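Local coordinates for DNA mimic protein DMP12 (Neisseria meningitidis MC58, PDB 3W1O), which acts as a DNA mimic that binds the histone-like protein HU and partially prevents HU from binding DNA, probably as a regulator rather than a competitive inhibitor, at residues E20-E23 / M24-A28; L74-K77 / E78-L81; E39-E42 / N43-I46; L105-A108 / I109-K113. All coordinates share one frame; numbering follows the deposited sequence.

Contact 1 (E20-E23 / M24-A28)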
loop_
_atom_site.group_PDB
_atom_site.type_symbol
_atom_site.label_atom_id
_atom_site.label_comp_id
_atom_site.label_asym_id
_atom_site.label_seq_id
_atom_site.Cartn_x
_atom_site.Cartn_y
_atom_site.Cartn_z
ATOM N N GLU A 20 -7.341 -1.706 17.451
ATOM C CA GLU A 20 -7.610 -0.275 17.518
ATOM C C GLU A 20 -6.847 0.400 16.374
ATOM O O GLU A 20 -5.632 0.136 16.179
ATOM C CB GLU A 20 -7.277 0.326 18.882
ATOM C CG GLU A 20 -7.990 1.660 19.023
ATOM C CD GLU A 20 -7.729 2.365 20.308
ATOM O OE1 GLU A 20 -7.492 1.674 21.317
ATOM O OE2 GLU A 20 -7.799 3.622 20.318
ATOM N N TYR A 21 -7.567 1.201 15.586
ATOM C CA TYR A 21 -7.003 1.717 14.329
ATOM C C TYR A 21 -5.764 2.565 14.579
ATOM O O TYR A 21 -4.741 2.380 13.910
ATOM C CB TYR A 21 -8.044 2.517 13.515
ATOM C CG TYR A 21 -7.561 2.866 12.148
ATOM C CD1 TYR A 21 -7.683 1.964 11.096
ATOM C CD2 TYR A 21 -6.943 4.097 11.903
ATOM C CE1 TYR A 21 -7.224 2.253 9.848
ATOM C CE2 TYR A 21 -6.489 4.401 10.654
ATOM C CZ TYR A 21 -6.627 3.464 9.621
ATOM O OH TYR A 21 -6.173 3.769 8.356
ATOM N N THR A 22 -5.846 3.488 15.546
ATOM C CA THR A 22 -4.711 4.381 15.843
ATOM C C THR A 22 -3.488 3.564 16.228
ATOM O O THR A 22 -2.345 3.846 15.772
ATOM C CB THR A 22 -5.048 5.384 16.945
ATOM O OG1 THR A 22 -6.050 6.283 16.442
ATOM C CG2 THR A 22 -3.810 6.220 17.293
ATOM N N GLU A 23 -3.743 2.534 17.022
ATOM C CA GLU A 23 -2.709 1.584 17.425
ATOM C C GLU A 23 -2.115 0.785 16.249
ATOM O O GLU A 23 -0.923 0.448 16.310
ATOM C CB GLU A 23 -3.242 0.612 18.463
ATOM C CG GLU A 23 -3.378 1.212 19.828
ATOM C CD GLU A 23 -3.858 0.189 20.858
ATOM O OE1 GLU A 23 -4.854 0.478 21.562
ATOM O OE2 GLU A 23 -3.245 -0.897 20.957
ATOM N N MET A 24 -2.908 0.471 15.214
ATOM C CA MET A 24 -2.376 -0.220 14.010
ATOM C C MET A 24 -1.433 0.721 13.278
ATOM O O MET A 24 -0.380 0.319 12.781
ATOM C CB MET A 24 -3.469 -0.621 12.997
ATOM C CG MET A 24 -4.400 -1.672 13.457
ATOM S SD MET A 24 -5.820 -1.921 12.319
ATOM C CE MET A 24 -5.033 -2.893 10.989
ATOM N N ILE A 25 -1.832 1.989 13.182
ATOM C CA ILE A 25 -0.976 2.991 12.490
ATOM C C ILE A 25 0.332 3.165 13.265
ATOM O O ILE A 25 1.412 3.206 12.666
ATOM C CB ILE A 25 -1.665 4.373 12.372
ATOM C CG1 ILE A 25 -2.982 4.250 11.595
ATOM C CG2 ILE A 25 -0.738 5.411 11.668
ATOM C CD1 ILE A 25 -2.805 3.753 10.141
ATOM N N ASP A 26 0.219 3.270 14.585
ATOM C CA ASP A 26 1.394 3.358 15.440
ATOM C C ASP A 26 2.297 2.147 15.216
ATOM O O ASP A 26 3.486 2.312 15.056
ATOM C CB ASP A 26 1.008 3.436 16.905
ATOM C CG ASP A 26 0.288 4.734 17.270
ATOM O OD1 ASP A 26 0.370 5.754 16.526
ATOM O OD2 ASP A 26 -0.360 4.707 18.346
ATOM N N TRP A 27 1.716 0.949 15.164
ATOM C CA TRP A 27 2.464 -0.274 14.891
ATOM C C TRP A 27 3.226 -0.139 13.567
ATOM O O TRP A 27 4.427 -0.454 13.524
ATOM C CB TRP A 27 1.559 -1.504 14.862
ATOM C CG TRP A 27 2.294 -2.773 14.586
ATOM C CD1 TRP A 27 2.812 -3.633 15.509
ATOM C CD2 TRP A 27 2.572 -3.344 13.287
ATOM N NE1 TRP A 27 3.390 -4.697 14.872
ATOM C CE2 TRP A 27 3.275 -4.543 13.511
ATOM C CE3 TRP A 27 2.289 -2.943 11.955
ATOM C CZ2 TRP A 27 3.728 -5.385 12.452
ATOM C CZ3 TRP A 27 2.720 -3.769 10.897
ATOM C CH2 TRP A 27 3.447 -4.968 11.152
ATOM N N ALA A 28 2.566 0.353 12.513
ATOM C CA ALA A 28 3.215 0.412 11.196
ATOM C C ALA A 28 4.440 1.344 11.254
ATOM O O ALA A 28 5.513 0.975 10.776
ATOM C CB ALA A 28 2.216 0.889 10.165
#
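The phenol ring of Y21 meets M24 and I25 one helical turn on, and both come to it at a slant, neither squarely over a face nor squarely at an edge. M24 SD lies 5.4 Å from the ring centroid and 50° off the ring normal, a Met-aromatic contact in the opening turn of helix 21-30, with E20 at the N-cap position. I25 packs more closely: its CG1 comes within 3.6 Å of Y21 CE2, while its CD1 runs on toward the phenol end of the ring. Y21 reaches both partners because its CG stands anti to the backbone N (chi1 -171°), which swings the ring along the helix flank. Outside the turn, the phenol hydroxyl is hydrogen-bonded to D72, and the side chains of Y21, M24 and I25 all touch I116, so this flank seats the helix against strand 115-118. The turn beneath is held by backbone bonds, M24 N to E20 O at 2.9 Å and I25 N to Y21 O at 3.0 Å. On the exposed flank, T22 and D26 run side by side and point the same way, with T22 CG2 3.9 Å from D26 OD2.

Contact 2 (L74-K77 / E78-L81)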
loop_
_atom_site.group_PDB
_atom_site.type_symbol
_atom_site.label_atom_id
_atom_site.label_comp_id
_atom_site.label_asym_id
_atom_site.label_seq_id
_atom_site.Cartn_x
_atom_site.Cartn_y
_atom_site.Cartn_z
ATOM N N LEU A 74 -8.702 1.852 3.220
ATOM C CA LEU A 74 -8.619 0.439 3.632
ATOM C C LEU A 74 -9.025 -0.343 2.446
ATOM O O LEU A 74 -10.083 -0.047 1.909
ATOM C CB LEU A 74 -9.687 0.128 4.648
ATOM C CG LEU A 74 -9.840 0.842 5.922
ATOM C CD1 LEU A 74 -10.768 -0.054 6.771
ATOM C CD2 LEU A 74 -8.507 1.054 6.561
ATOM N N ILE A 75 -8.242 -1.368 2.072
ATOM C CA ILE A 75 -8.376 -2.072 0.773
ATOM C C ILE A 75 -8.756 -3.500 1.174
ATOM O O ILE A 75 -8.071 -4.106 1.998
ATOM C CB ILE A 75 -7.020 -2.040 -0.021
ATOM C CG1 ILE A 75 -6.609 -0.591 -0.385
ATOM C CG2 ILE A 75 -7.131 -2.732 -1.349
ATOM C CD1 ILE A 75 -6.077 0.235 0.723
ATOM N N ASP A 76 -9.886 -3.993 0.652
ATOM C CA ASP A 76 -10.369 -5.323 0.963
ATOM C C ASP A 76 -9.797 -6.350 -0.035
ATOM O O ASP A 76 -9.286 -5.959 -1.089
ATOM C CB ASP A 76 -11.930 -5.353 0.892
ATOM C CG ASP A 76 -12.522 -5.159 -0.562
ATOM O OD1 ASP A 76 -11.907 -4.564 -1.491
ATOM O OD2 ASP A 76 -13.688 -5.597 -0.774
ATOM N N LYS A 77 -9.946 -7.637 0.265
ATOM C CA LYS A 77 -9.380 -8.693 -0.601
ATOM C C LYS A 77 -9.685 -8.502 -2.093
ATOM O O LYS A 77 -8.802 -8.601 -2.921
ATOM C CB LYS A 77 -9.831 -10.090 -0.157
ATOM C CG LYS A 77 -9.223 -11.203 -0.986
ATOM C CD LYS A 77 -9.804 -12.551 -0.632
ATOM C CE LYS A 77 -8.972 -13.653 -1.265
ATOM N NZ LYS A 77 -9.244 -15.013 -0.656
ATOM N N GLU A 78 -10.945 -8.250 -2.441
ATOM C CA GLU A 78 -11.292 -8.040 -3.851
ATOM C C GLU A 78 -10.418 -6.967 -4.501
ATOM O O GLU A 78 -9.869 -7.163 -5.583
ATOM C CB GLU A 78 -12.758 -7.603 -4.014
ATOM C CG GLU A 78 -13.225 -7.656 -5.472
ATOM C CD GLU A 78 -14.663 -7.146 -5.682
ATOM O OE1 GLU A 78 -15.413 -7.008 -4.687
ATOM O OE2 GLU A 78 -15.036 -6.884 -6.848
ATOM N N SER A 79 -10.325 -5.816 -3.831
ATOM C CA SER A 79 -9.554 -4.710 -4.361
ATOM C C SER A 79 -8.038 -5.005 -4.298
ATOM O O SER A 79 -7.297 -4.585 -5.206
ATOM C CB SER A 79 -9.879 -3.437 -3.582
ATOM O OG SER A 79 -11.221 -3.014 -3.865
ATOM N N ILE A 80 -7.605 -5.698 -3.257
ATOM C CA ILE A 80 -6.175 -6.100 -3.128
ATOM C C ILE A 80 -5.735 -6.893 -4.365
ATOM O O ILE A 80 -4.693 -6.610 -4.976
ATOM C CB ILE A 80 -5.879 -6.887 -1.830
ATOM C CG1 ILE A 80 -6.002 -5.971 -0.601
ATOM C CG2 ILE A 80 -4.437 -7.490 -1.814
ATOM C CD1 ILE A 80 -6.120 -6.736 0.730
ATOM N N LEU A 81 -6.550 -7.884 -4.734
ATOM C CA LEU A 81 -6.243 -8.712 -5.884
ATOM C C LEU A 81 -6.279 -7.899 -7.149
ATOM O O LEU A 81 -5.429 -8.070 -7.997
ATOM C CB LEU A 81 -7.236 -9.877 -5.998
ATOM C CG LEU A 81 -6.993 -10.960 -4.964
ATOM C CD1 LEU A 81 -8.217 -11.878 -4.828
ATOM C CD2 LEU A 81 -5.728 -11.747 -5.326
HETATM O O HOH W 1 -15.269 -6.973 -1.967
#
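D76 reaches forward along the chain to S79, and its first torsion makes this possible. At chi1 68° its CG sits between the backbone N and the carbonyl carbon, turning the carboxylate toward the peptide N-H groups ahead. OD1 is gripped twice: S79 OG donates to it over 2.9 Å, nearly in line with the C-O bond, while S79 N approaches from above the carboxylate plane at 3.1 Å. The serine hydroxyl meets the same oxygen as its own backbone N because its OG is folded back beside that N (chi1 -69°). This is an aspartate N-cap where strand 72-75 gives way to helix 77-88, and the negative charge at the helix start probably interacts favourably with the helix dipole. The other carboxylate oxygen, OD2, lies 4.5 Å from E78 OE1, and a water that donates to E78 OE1 lies between the two acids. On the inner side, I75 CG2 wedges against I80 CG1 at 3.5 Å, and both isoleucines also touch V115 of the neighbouring strand. K77, extended along its whole length, lies beside L81, its CG 4.0 Å from L81 CD1.

Contact 3 (E39-E42 / N43-I46)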
loop_
_atom_site.group_PDB
_atom_site.type_symbol
_atom_site.label_atom_id
_atom_site.label_comp_id
_atom_site.label_asym_id
_atom_site.label_seq_id
_atom_site.Cartn_x
_atom_site.Cartn_y
_atom_site.Cartn_z
ATOM N N GLU A 39 7.088 2.124 3.204
ATOM C CA GLU A 39 7.186 3.538 3.511
ATOM C C GLU A 39 7.518 4.248 2.214
ATOM O O GLU A 39 8.441 3.834 1.505
ATOM C CB GLU A 39 8.347 3.714 4.508
ATOM C CG GLU A 39 8.631 5.133 4.884
ATOM C CD GLU A 39 9.858 5.219 5.772
ATOM O OE1 GLU A 39 10.856 4.487 5.528
ATOM O OE2 GLU A 39 9.796 6.033 6.700
ATOM N N ILE A 40 6.798 5.323 1.893
ATOM C CA ILE A 40 6.934 5.955 0.598
ATOM C C ILE A 40 7.233 7.423 0.812
ATOM O O ILE A 40 6.429 8.117 1.405
ATOM C CB ILE A 40 5.673 5.801 -0.246
ATOM C CG1 ILE A 40 5.314 4.324 -0.323
ATOM C CG2 ILE A 40 5.902 6.346 -1.700
ATOM C CD1 ILE A 40 4.050 4.000 -1.188
ATOM N N THR A 41 8.349 7.905 0.267
ATOM C CA THR A 41 8.729 9.268 0.570
ATOM C C THR A 41 8.053 10.246 -0.388
ATOM O O THR A 41 7.538 9.858 -1.426
ATOM C CB THR A 41 10.241 9.426 0.416
ATOM O OG1 THR A 41 10.576 9.182 -0.953
ATOM C CG2 THR A 41 10.949 8.414 1.307
ATOM N N GLU A 42 8.090 11.534 -0.051
ATOM C CA GLU A 42 7.652 12.560 -1.008
ATOM C C GLU A 42 8.267 12.377 -2.403
ATOM O O GLU A 42 7.575 12.531 -3.426
ATOM C CB GLU A 42 7.990 13.968 -0.479
ATOM C CG GLU A 42 7.255 14.328 0.792
ATOM C CD GLU A 42 7.816 15.590 1.481
ATOM O OE1 GLU A 42 8.713 16.250 0.902
ATOM O OE2 GLU A 42 7.340 15.905 2.600
ATOM N N ASN A 43 9.569 12.112 -2.472
ATOM C CA ASN A 43 10.207 12.050 -3.789
ATOM C C ASN A 43 9.724 10.834 -4.565
ATOM O O ASN A 43 9.586 10.889 -5.765
ATOM C CB ASN A 43 11.743 12.086 -3.689
ATOM C CG ASN A 43 12.244 13.475 -3.283
ATOM O OD1 ASN A 43 11.545 14.478 -3.496
ATOM N ND2 ASN A 43 13.417 13.540 -2.681
ATOM N N GLN A 44 9.468 9.736 -3.860
ATOM C CA GLN A 44 8.847 8.577 -4.511
ATOM C C GLN A 44 7.430 8.896 -4.950
ATOM O O GLN A 44 6.999 8.423 -5.984
ATOM C CB GLN A 44 8.769 7.402 -3.542
ATOM C CG GLN A 44 10.166 6.833 -3.299
ATOM C CD GLN A 44 10.131 5.754 -2.275
ATOM O OE1 GLN A 44 9.734 5.981 -1.145
ATOM N NE2 GLN A 44 10.535 4.550 -2.677
ATOM N N ILE A 45 6.681 9.605 -4.114
ATOM C CA ILE A 45 5.295 9.946 -4.478
ATOM C C ILE A 45 5.327 10.716 -5.789
ATOM O O ILE A 45 4.556 10.451 -6.712
ATOM C CB ILE A 45 4.637 10.768 -3.359
ATOM C CG1 ILE A 45 4.394 9.864 -2.162
ATOM C CG2 ILE A 45 3.342 11.441 -3.819
ATOM C CD1 ILE A 45 3.890 10.573 -0.879
ATOM N N ILE A 46 6.222 11.677 -5.881
ATOM C CA ILE A 46 6.239 12.532 -7.080
ATOM C C ILE A 46 6.735 11.760 -8.281
ATOM O O ILE A 46 6.138 11.790 -9.356
ATOM C CB ILE A 46 7.105 13.807 -6.838
ATOM C CG1 ILE A 46 6.443 14.669 -5.752
ATOM C CG2 ILE A 46 7.373 14.549 -8.210
ATOM C CD1 ILE A 46 7.342 15.793 -5.187
HETATM O O HOH W 2 9.807 2.286 -0.247
HETATM O O HOH W 3 11.163 4.627 0.864
#
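T41 and Q44 slant across one another, each using its side chain to hold the other's backbone N-H. The T41 hydroxyl takes the N-H of Q44, with OG1 3.2 Å from N. In return, Q44 OE1 receives the N-H of T41 at 2.8 Å, in the plane of the amide, on a lone pair, and almost straight at 165°. Both orientations follow from torsions: T41 OG1 is placed between the backbone N and the carbonyl carbon (chi1 63°), and Q44 CG lies beside its own backbone N, from where the rest of the chain runs back past the threonine. A further link, T41 OG1 to the same OE1, is weak. The reciprocal pair is a capping box at the step from strand 37-40 into helix 42-51, and it satisfies one of the N-H groups that the first turn of a helix cannot bond within itself. Two waters extend the polar side. One donates to both E39 O and Q44 OE1, which adds another donor to the capping oxygen; the second donates to E39 O and bonds only weakly to Q44 NE2. On the apolar side, I40 stands at about a right angle to both Q44 and I45. Its CG2 touches Q44 CB at 3.6 Å and I45 CG1 at 3.9 Å, so the aliphatic part of the glutamine joins the packing. I40 and I45 both reach L7 of the adjoining strand, and I40 and Q44 rest on L97 of helix 96-111. Beneath them, I45 N donates to T41 O at 2.8 Å, a bond that closes the first turn of the helix.

Contact 4 (L105-A108 / I109-K113)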
loop_
_atom_site.group_PDB
_atom_site.type_symbol
_atom_site.label_atom_id
_atom_site.label_comp_id
_atom_site.label_asym_id
_atom_site.label_seq_id
_atom_site.Cartn_x
_atom_site.Cartn_y
_atom_site.Cartn_z
ATOM N N LEU A 105 0.605 -6.643 -0.791
ATOM C CA LEU A 105 -0.667 -7.179 -1.293
ATOM C C LEU A 105 -0.692 -8.724 -1.225
ATOM O O LEU A 105 -1.628 -9.331 -0.691
ATOM C CB LEU A 105 -0.945 -6.666 -2.715
ATOM C CG LEU A 105 -0.977 -5.125 -2.873
ATOM C CD1 LEU A 105 -1.242 -4.767 -4.331
ATOM C CD2 LEU A 105 -2.008 -4.464 -1.923
ATOM N N GLU A 106 0.355 -9.360 -1.716
ATOM C CA GLU A 106 0.442 -10.835 -1.628
ATOM C C GLU A 106 0.375 -11.339 -0.203
ATOM O O GLU A 106 -0.321 -12.343 0.090
ATOM C CB GLU A 106 1.735 -11.332 -2.315
ATOM C CG GLU A 106 1.685 -11.105 -3.799
ATOM C CD GLU A 106 2.908 -11.587 -4.544
ATOM O OE1 GLU A 106 3.912 -11.891 -3.883
ATOM O OE2 GLU A 106 2.860 -11.640 -5.799
ATOM N N TYR A 107 1.077 -10.662 0.703
ATOM C CA TYR A 107 1.120 -11.095 2.067
ATOM C C TYR A 107 -0.302 -10.998 2.651
ATOM O O TYR A 107 -0.725 -11.841 3.473
ATOM C CB TYR A 107 2.042 -10.191 2.874
ATOM C CG TYR A 107 2.322 -10.640 4.279
ATOM C CD1 TYR A 107 3.514 -11.264 4.619
ATOM C CD2 TYR A 107 1.392 -10.405 5.304
ATOM C CE1 TYR A 107 3.802 -11.660 5.950
ATOM C CE2 TYR A 107 1.657 -10.840 6.606
ATOM C CZ TYR A 107 2.843 -11.426 6.928
ATOM O OH TYR A 107 3.059 -11.810 8.221
ATOM N N ALA A 108 -0.994 -9.934 2.307
ATOM C CA ALA A 108 -2.322 -9.670 2.895
ATOM C C ALA A 108 -3.281 -10.709 2.365
ATOM O O ALA A 108 -4.166 -11.143 3.085
ATOM C CB ALA A 108 -2.817 -8.281 2.514
ATOM N N ILE A 109 -3.127 -11.053 1.091
ATOM C CA ILE A 109 -3.941 -12.150 0.523
ATOM C C ILE A 109 -3.652 -13.418 1.274
ATOM O O ILE A 109 -4.582 -14.074 1.775
ATOM C CB ILE A 109 -3.731 -12.368 -0.969
ATOM C CG1 ILE A 109 -4.266 -11.197 -1.783
ATOM C CG2 ILE A 109 -4.433 -13.658 -1.435
ATOM C CD1 ILE A 109 -5.712 -10.849 -1.456
ATOM N N LYS A 110 -2.365 -13.764 1.387
ATOM C CA LYS A 110 -1.991 -15.012 2.030
ATOM C C LYS A 110 -2.372 -15.095 3.500
ATOM O O LYS A 110 -2.682 -16.182 4.011
ATOM C CB LYS A 110 -0.489 -15.268 1.914
ATOM C CG LYS A 110 -0.023 -16.635 2.527
ATOM C CD LYS A 110 -0.957 -17.814 2.113
ATOM C CE LYS A 110 -0.355 -19.198 2.437
ATOM N NZ LYS A 110 -0.601 -19.627 3.859
ATOM N N ASN A 111 -2.349 -13.965 4.191
ATOM C CA ASN A 111 -2.566 -13.996 5.626
ATOM C C ASN A 111 -3.876 -13.341 6.070
ATOM O O ASN A 111 -4.037 -13.070 7.250
ATOM C CB ASN A 111 -1.344 -13.378 6.340
ATOM C CG ASN A 111 -0.115 -14.256 6.211
ATOM O OD1 ASN A 111 -0.037 -15.311 6.842
ATOM N ND2 ASN A 111 0.824 -13.856 5.347
ATOM N N GLU A 112 -4.747 -13.096 5.110
ATOM C CA GLU A 112 -6.117 -12.601 5.295
ATOM C C GLU A 112 -6.136 -11.297 6.095
ATOM O O GLU A 112 -6.731 -11.220 7.170
ATOM C CB GLU A 112 -6.957 -13.698 5.965
ATOM C CG GLU A 112 -7.158 -14.903 5.022
ATOM C CD GLU A 112 -7.018 -16.239 5.761
ATOM O OE1 GLU A 112 -6.165 -16.357 6.683
ATOM O OE2 GLU A 112 -7.748 -17.189 5.418
ATOM N N LYS A 113 -5.431 -10.297 5.585
ATOM C CA LYS A 113 -5.281 -9.009 6.305
ATOM C C LYS A 113 -5.907 -7.915 5.430
ATOM O O LYS A 113 -5.931 -7.988 4.188
ATOM C CB LYS A 113 -3.783 -8.684 6.559
ATOM C CG LYS A 113 -2.937 -9.712 7.356
ATOM C CD LYS A 113 -3.401 -9.845 8.812
ATOM C CE LYS A 113 -2.452 -10.668 9.647
ATOM N NZ LYS A 113 -2.562 -10.337 11.121
HETATM O O HOH W 4 -7.012 -9.906 2.463
#
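N111 folds back over Y107, and its side chain can be followed atom by atom. CB sits 3.3 Å from Y107 O. CG, held beside its own backbone N at chi1 -69°, comes within 3.9 Å of Y107 CE2. ND2 then hangs over the centre of the phenol ring, 3.3 Å above its plane, with amide and ring planes 40° apart. The same nitrogen donates to Y107 O at 3.2 Å, so that carbonyl accepts from both the backbone and the side chain of N111. The N111 side chain lies about 4 Å from a bound magnesium ion and also touches D14, whose backbone N is bonded to the Y107 hydroxyl. Just beyond, the helix closes in a Schellman motif: E112 takes a positive phi of 55°, and the N-H of K113 returns to A108 O at 2.9 Å, in the carbonyl plane on a lone pair. A water donates to both A108 O and K113 O, bridging the turn, while K113 CB packs 4.2 Å from A108 CB. The chemistry implies that the carbonyls of Y107 and A108 find donors within the closing turn of helix 96-111, and that the bond to Y107 O probably limits rotation of the N111 amide, with its nitrogen held over the face of the phenol ring.

Overall arrangement
Along the chain the order is contact 1, contact 3, contact 2, contact 4, and together they sample both ends of helices set around one four-stranded antiparallel sheet. Contacts 2 and 3 lead from the outermost strands, 72-75 and 37-40, into helices; their centres are 22 Å apart, on opposite sides of the chain's centre. Contacts 2 and 4 are close neighbours, about 10 Å between centres, where I80 and K77 pack on I109 of helix 96-111. Contact 1 touches contact 2 through Y21 and L74, though their centres are 19 Å apart. Helix starts and a helix end are thus fixed locally around a shared sheet, within the monomer whose shape and surface charge resemble DNA.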